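Tapirin (Caldicellulosiruptor hydrothermalis, PDB 6N2C) probably binds cellulose through its beta-helical C-terminal domain, helping this thermophilic bacterium adhere to plant biomass, and carries a bound zinc ion. Local coordinates at residues I233-V247 with Y254-L268. Residues are numbered along the deposited sequence; the frame is centred on the assembly and turned at random.
Sequences IVKNGSFIFGGNNKV and YTKNGITFNGNNNRL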
loop_
_atom_site.group_PDB
_atom_site.type_symbol
_atom_site.label_atom_id
_atom_site.label_comp_id
_atom_site.label_asym_id
_atom_site.label_seq_id
_atom_site.Cartn_x
_atom_site.Cartn_y
_atom_site.Cartn_z
ATOM N N ILE A 233 7.113 -1.485 5.381
ATOM C CA ILE A 233 7.328 -0.076 5.554
ATOM C C ILE A 233 8.443 0.372 4.656
ATOM O O ILE A 233 9.513 -0.131 4.745
ATOM C CB ILE A 233 7.680 0.292 7.047
ATOM C CG1 ILE A 233 6.525 -0.170 7.964
ATOM C CG2 ILE A 233 8.081 1.780 7.171
ATOM C CD1 ILE A 233 6.856 -0.085 9.445
ATOM N N VAL A 234 8.139 1.347 3.833
ATOM C CA VAL A 234 9.131 1.969 2.893
ATOM C C VAL A 234 9.197 3.401 3.297
ATOM O O VAL A 234 8.374 4.260 2.933
ATOM C CB VAL A 234 8.722 1.823 1.422
ATOM C CG1 VAL A 234 9.903 2.238 0.544
ATOM C CG2 VAL A 234 8.412 0.357 1.111
ATOM N N LYS A 235 10.139 3.699 4.154
ATOM C CA LYS A 235 10.088 4.958 4.878
ATOM C C LYS A 235 10.380 6.200 3.959
ATOM O O LYS A 235 9.812 7.254 4.204
ATOM C CB LYS A 235 11.187 4.914 5.953
ATOM C CG LYS A 235 11.425 6.198 6.618
ATOM C CD LYS A 235 10.764 6.362 7.935
ATOM C CE LYS A 235 11.175 7.736 8.481
ATOM N NZ LYS A 235 10.869 8.043 9.866
ATOM N N ASN A 236 11.304 6.073 3.009
ATOM C CA ASN A 236 11.728 7.164 2.139
ATOM C C ASN A 236 11.692 6.738 0.659
ATOM O O ASN A 236 12.536 7.147 -0.139
ATOM C CB ASN A 236 13.158 7.618 2.541
ATOM C CG ASN A 236 13.238 8.057 3.976
ATOM O OD1 ASN A 236 12.627 9.050 4.354
ATOM N ND2 ASN A 236 14.033 7.351 4.788
ATOM N N GLY A 237 10.733 5.908 0.292
ATOM C CA GLY A 237 10.695 5.382 -1.051
ATOM C C GLY A 237 9.355 4.878 -1.480
ATOM O O GLY A 237 8.356 5.066 -0.752
ATOM N N SER A 238 9.307 4.191 -2.614
ATOM C CA SER A 238 8.059 3.593 -3.115
ATOM C C SER A 238 8.095 2.108 -3.019
ATOM O O SER A 238 9.138 1.511 -2.682
ATOM C CB SER A 238 7.767 3.976 -4.575
ATOM O OG SER A 238 7.751 5.354 -4.727
ATOM N N PHE A 239 6.963 1.494 -3.331
ATOM C CA PHE A 239 6.867 0.056 -3.543
ATOM C C PHE A 239 6.498 -0.142 -5.016
ATOM O O PHE A 239 5.516 0.461 -5.489
ATOM C CB PHE A 239 5.839 -0.558 -2.625
ATOM C CG PHE A 239 5.829 -2.055 -2.675
ATOM C CD1 PHE A 239 5.177 -2.753 -3.710
ATOM C CD2 PHE A 239 6.510 -2.808 -1.722
ATOM C CE1 PHE A 239 5.236 -4.164 -3.773
ATOM C CE2 PHE A 239 6.525 -4.189 -1.782
ATOM C CZ PHE A 239 5.902 -4.859 -2.792
ATOM N N ILE A 240 7.316 -0.893 -5.742
ATOM C CA ILE A 240 7.170 -1.004 -7.199
ATOM C C ILE A 240 6.856 -2.440 -7.530
ATOM O O ILE A 240 7.681 -3.351 -7.244
ATOM C CB ILE A 240 8.483 -0.548 -7.897
ATOM C CG1 ILE A 240 8.692 0.945 -7.541
ATOM C CG2 ILE A 240 8.386 -0.831 -9.383
ATOM C CD1 ILE A 240 10.017 1.541 -7.924
ATOM N N PHE A 241 5.692 -2.682 -8.174
ATOM C CA PHE A 241 5.344 -4.021 -8.646
ATOM C C PHE A 241 5.958 -4.258 -10.039
ATOM O O PHE A 241 6.186 -3.288 -10.788
ATOM C CB PHE A 241 3.830 -4.219 -8.799
ATOM C CG PHE A 241 3.059 -4.368 -7.501
ATOM C CD1 PHE A 241 2.757 -3.286 -6.723
ATOM C CD2 PHE A 241 2.666 -5.565 -7.085
ATOM C CE1 PHE A 241 2.116 -3.409 -5.512
ATOM C CE2 PHE A 241 1.968 -5.698 -5.916
ATOM C CZ PHE A 241 1.731 -4.646 -5.084
ATOM N N GLY A 242 6.196 -5.510 -10.400
ATOM C CA GLY A 242 6.779 -5.864 -11.703
ATOM C C GLY A 242 5.912 -6.595 -12.689
ATOM O O GLY A 242 6.165 -6.565 -13.923
ATOM N N GLY A 243 4.868 -7.211 -12.190
ATOM C CA GLY A 243 3.904 -7.980 -12.983
ATOM C C GLY A 243 3.594 -9.345 -12.480
ATOM O O GLY A 243 4.512 -10.083 -12.095
ATOM N N ASN A 244 2.293 -9.661 -12.408
ATOM C CA ASN A 244 1.837 -10.934 -11.897
ATOM C C ASN A 244 2.325 -11.225 -10.434
ATOM O O ASN A 244 2.421 -12.399 -10.025
ATOM C CB ASN A 244 2.231 -12.065 -12.822
ATOM C CG ASN A 244 1.444 -13.299 -12.590
ATOM O OD1 ASN A 244 0.223 -13.286 -12.429
ATOM N ND2 ASN A 244 2.150 -14.416 -12.615
ATOM N N ASN A 245 2.548 -10.146 -9.683
ATOM C CA ASN A 245 3.007 -10.261 -8.261
ATOM C C ASN A 245 1.784 -10.224 -7.403
ATOM O O ASN A 245 0.835 -9.360 -7.627
ATOM C CB ASN A 245 3.856 -9.101 -7.878
ATOM C CG ASN A 245 5.092 -8.928 -8.753
ATOM O OD1 ASN A 245 5.374 -7.821 -9.157
ATOM N ND2 ASN A 245 5.880 -9.980 -8.977
ATOM N N LYS A 246 1.770 -11.062 -6.352
ATOM C CA LYS A 246 0.629 -11.141 -5.432
ATOM C C LYS A 246 1.141 -10.872 -3.995
ATOM O O LYS A 246 1.886 -11.703 -3.448
ATOM C CB LYS A 246 -0.079 -12.483 -5.515
ATOM C CG LYS A 246 -0.273 -13.083 -6.935
ATOM C CD LYS A 246 -1.159 -12.297 -7.844
ATOM C CE LYS A 246 -1.214 -12.952 -9.221
ATOM N NZ LYS A 246 -2.357 -12.394 -9.992
ATOM N N VAL A 247 0.719 -9.760 -3.417
ATOM C CA VAL A 247 1.297 -9.234 -2.125
ATOM C C VAL A 247 0.154 -9.217 -1.140
ATOM O O VAL A 247 -0.919 -8.693 -1.434
ATOM C CB VAL A 247 1.893 -7.868 -2.301
ATOM C CG1 VAL A 247 2.334 -7.249 -0.950
ATOM C CG2 VAL A 247 3.117 -7.941 -3.210
ATOM N N TYR A 254 2.987 0.863 4.449
ATOM C CA TYR A 254 3.233 2.278 4.359
ATOM C C TYR A 254 4.323 2.549 3.329
ATOM O O TYR A 254 5.324 1.893 3.362
ATOM C CB TYR A 254 3.752 2.891 5.720
ATOM C CG TYR A 254 4.260 4.327 5.506
ATOM C CD1 TYR A 254 3.352 5.420 5.502
ATOM C CD2 TYR A 254 5.619 4.646 5.282
ATOM C CE1 TYR A 254 3.773 6.696 5.219
ATOM C CE2 TYR A 254 6.032 5.935 5.030
ATOM C CZ TYR A 254 5.145 6.953 5.025
ATOM O OH TYR A 254 5.567 8.206 4.802
ATOM N N THR A 255 4.161 3.573 2.453
ATOM C CA THR A 255 5.261 4.072 1.618
ATOM C C THR A 255 5.219 5.566 1.614
ATOM O O THR A 255 4.145 6.146 1.669
ATOM C CB THR A 255 5.239 3.543 0.180
ATOM O OG1 THR A 255 4.321 4.295 -0.629
ATOM C CG2 THR A 255 5.001 2.096 0.101
ATOM N N LYS A 256 6.389 6.196 1.576
ATOM C CA LYS A 256 6.384 7.647 1.415
ATOM C C LYS A 256 6.016 8.083 -0.032
ATOM O O LYS A 256 5.270 9.072 -0.272
ATOM C CB LYS A 256 7.750 8.192 1.768
ATOM C CG LYS A 256 7.764 9.692 1.877
ATOM C CD LYS A 256 9.192 10.254 1.954
ATOM C CE LYS A 256 9.163 11.755 1.664
ATOM N NZ LYS A 256 10.511 12.417 1.781
ATOM N N ASN A 257 6.661 7.485 -0.970
ATOM C CA ASN A 257 6.671 8.028 -2.343
ATOM C C ASN A 257 5.784 7.313 -3.369
ATOM O O ASN A 257 5.921 7.547 -4.538
ATOM C CB ASN A 257 8.103 8.171 -2.851
ATOM C CG ASN A 257 8.859 9.247 -2.073
ATOM O OD1 ASN A 257 8.241 10.158 -1.531
ATOM N ND2 ASN A 257 10.123 9.093 -1.949
ATOM N N GLY A 258 4.887 6.471 -2.901
ATOM C CA GLY A 258 3.949 5.869 -3.773
ATOM C C GLY A 258 3.975 4.357 -3.870
ATOM O O GLY A 258 4.781 3.660 -3.268
ATOM N N ILE A 259 2.979 3.850 -4.598
ATOM C CA ILE A 259 2.937 2.424 -4.909
ATOM C C ILE A 259 2.632 2.332 -6.405
ATOM O O ILE A 259 1.556 2.768 -6.841
ATOM C CB ILE A 259 1.884 1.685 -4.115
ATOM C CG1 ILE A 259 2.055 1.972 -2.554
ATOM C CG2 ILE A 259 1.880 0.212 -4.462
ATOM C CD1 ILE A 259 1.014 1.267 -1.687
ATOM N N THR A 260 3.560 1.754 -7.154
ATOM C CA THR A 260 3.492 1.816 -8.636
ATOM C C THR A 260 3.369 0.417 -9.171
ATOM O O THR A 260 4.262 -0.381 -8.963
ATOM C CB THR A 260 4.655 2.568 -9.240
ATOM O OG1 THR A 260 4.883 3.817 -8.589
ATOM C CG2 THR A 260 4.450 2.763 -10.736
ATOM N N PHE A 261 2.240 0.134 -9.823
ATOM C CA PHE A 261 1.949 -1.130 -10.449
ATOM C C PHE A 261 2.520 -1.072 -11.862
ATOM O O PHE A 261 2.376 -0.051 -12.540
ATOM C CB PHE A 261 0.460 -1.381 -10.477
ATOM C CG PHE A 261 -0.150 -1.712 -9.154
ATOM C CD1 PHE A 261 -0.453 -0.724 -8.215
ATOM C CD2 PHE A 261 -0.381 -3.032 -8.789
ATOM C CE1 PHE A 261 -0.985 -1.085 -6.958
ATOM C CE2 PHE A 261 -0.931 -3.399 -7.550
ATOM C CZ PHE A 261 -1.234 -2.401 -6.635
ATOM N N ASN A 262 3.174 -2.129 -12.271
ATOM C CA ASN A 262 3.662 -2.349 -13.651
ATOM C C ASN A 262 3.402 -3.772 -14.016
ATOM O O ASN A 262 3.460 -4.645 -13.184
ATOM C CB ASN A 262 5.171 -2.168 -13.763
ATOM C CG ASN A 262 5.605 -0.796 -13.390
ATOM O OD1 ASN A 262 5.394 0.147 -14.157
ATOM N ND2 ASN A 262 6.092 -0.625 -12.115
ATOM N N GLY A 263 3.182 -4.023 -15.330
ATOM C CA GLY A 263 3.290 -5.355 -15.875
ATOM C C GLY A 263 1.980 -6.136 -15.871
ATOM O O GLY A 263 1.866 -7.247 -16.419
ATOM N N ASN A 264 0.950 -5.543 -15.252
ATOM C CA ASN A 264 -0.325 -6.076 -15.106
ATOM C C ASN A 264 -0.397 -7.332 -14.222
ATOM O O ASN A 264 0.628 -7.937 -13.861
ATOM C CB ASN A 264 -0.977 -6.430 -16.492
ATOM C CG ASN A 264 -1.270 -5.191 -17.393
ATOM O OD1 ASN A 264 -0.964 -4.004 -17.112
ATOM N ND2 ASN A 264 -1.909 -5.485 -18.433
ATOM N N ASN A 265 -1.616 -7.737 -13.958
ATOM C CA ASN A 265 -1.958 -8.957 -13.258
ATOM C C ASN A 265 -1.422 -9.007 -11.767
ATOM O O ASN A 265 -1.282 -10.078 -11.239
ATOM C CB ASN A 265 -1.452 -10.169 -13.989
ATOM C CG ASN A 265 -2.142 -10.345 -15.343
ATOM O OD1 ASN A 265 -3.337 -10.470 -15.364
ATOM N ND2 ASN A 265 -1.375 -10.324 -16.436
ATOM N N ASN A 266 -1.239 -7.852 -11.159
ATOM C CA ASN A 266 -0.745 -7.805 -9.771
ATOM C C ASN A 266 -1.937 -7.784 -8.857
ATOM O O ASN A 266 -3.033 -7.306 -9.228
ATOM C CB ASN A 266 0.045 -6.568 -9.587
ATOM C CG ASN A 266 1.250 -6.463 -10.517
ATOM O OD1 ASN A 266 2.240 -7.166 -10.346
ATOM N ND2 ASN A 266 1.177 -5.562 -11.472
ATOM N N ARG A 267 -1.689 -8.153 -7.564
ATOM C CA ARG A 267 -2.739 -8.114 -6.566
ATOM C C ARG A 267 -2.092 -7.643 -5.254
ATOM O O ARG A 267 -1.009 -8.136 -4.913
ATOM C CB ARG A 267 -3.316 -9.490 -6.365
ATOM C CG ARG A 267 -4.494 -9.510 -5.395
ATOM C CD ARG A 267 -5.218 -10.898 -5.334
ATOM N NE ARG A 267 -6.385 -10.885 -4.475
ATOM C CZ ARG A 267 -6.420 -11.119 -3.146
ATOM N NH1 ARG A 267 -5.340 -11.460 -2.405
ATOM N NH2 ARG A 267 -7.606 -11.021 -2.516
ATOM N N LEU A 268 -2.741 -6.700 -4.628
ATOM C CA LEU A 268 -2.338 -6.201 -3.280
ATOM C C LEU A 268 -3.527 -6.362 -2.385
ATOM O O LEU A 268 -4.545 -5.688 -2.571
ATOM C CB LEU A 268 -1.965 -4.741 -3.377
ATOM C CG LEU A 268 -1.471 -4.005 -2.116
ATOM C CD1 LEU A 268 -0.420 -4.833 -1.433
ATOM C CD2 LEU A 268 -0.978 -2.637 -2.497
HETATM O O HOH W 1 8.163 8.631 5.856
HETATM O O HOH W 2 5.387 5.035 -6.532
HETATM O O HOH W 3 -2.483 -10.914 -3.116
#
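The carbonyl oxygen G258 O is gripped from opposite faces of its plane, by F239 N of the adjoining coil at 3.1 Å and by the hydroxyl T255 OG1 of its own turn. One atom thus ties a turn to itself and to its neighbour, a small example of how successive coils of a parallel beta-helix are stitched together. Three short parallel strand pairings carry most of the remaining backbone bonding, joined by N257 N to G237 O and N244 N to N264 O in the loops between, and the register slips by one residue at each corner.

At the second corner asparagines take over from the strands. N262 ND2 points its N-H at F241 O of the neighbouring coil, 3.0 Å away, with the oxygen in the amide plane. N266 works with both ends: OD1 accepts N245 N at 3.1 Å, while ND2 bonds back to N262 O. N245 OD1 instead serves its own turn, accepting both G242 N and G243 N, while its ND2 goes to R216 O.

Inside the coil, the rings of F241 and F261 lie side by side in an offset stack, centroids 4.2 Å apart and planes only 7° from parallel. F261 CE2 sits over the centre of one F241 face, and F239 CE1 covers the opposite face nearer its rim. I259 CG2 meets the edge of the F241 ring, 3.8 Å from CE1. With CG anti to the carbonyl carbon in both phenylalanines (chi1 -74° and -72°), the two rings point the same way, which lets one lie over the other.

The chemistry divides the work: stacked phenylalanine rings and the aliphatic side chains beside them pack this part of the interior, while asparagine amides satisfy backbone groups at a corner where regular strand pairing lapses.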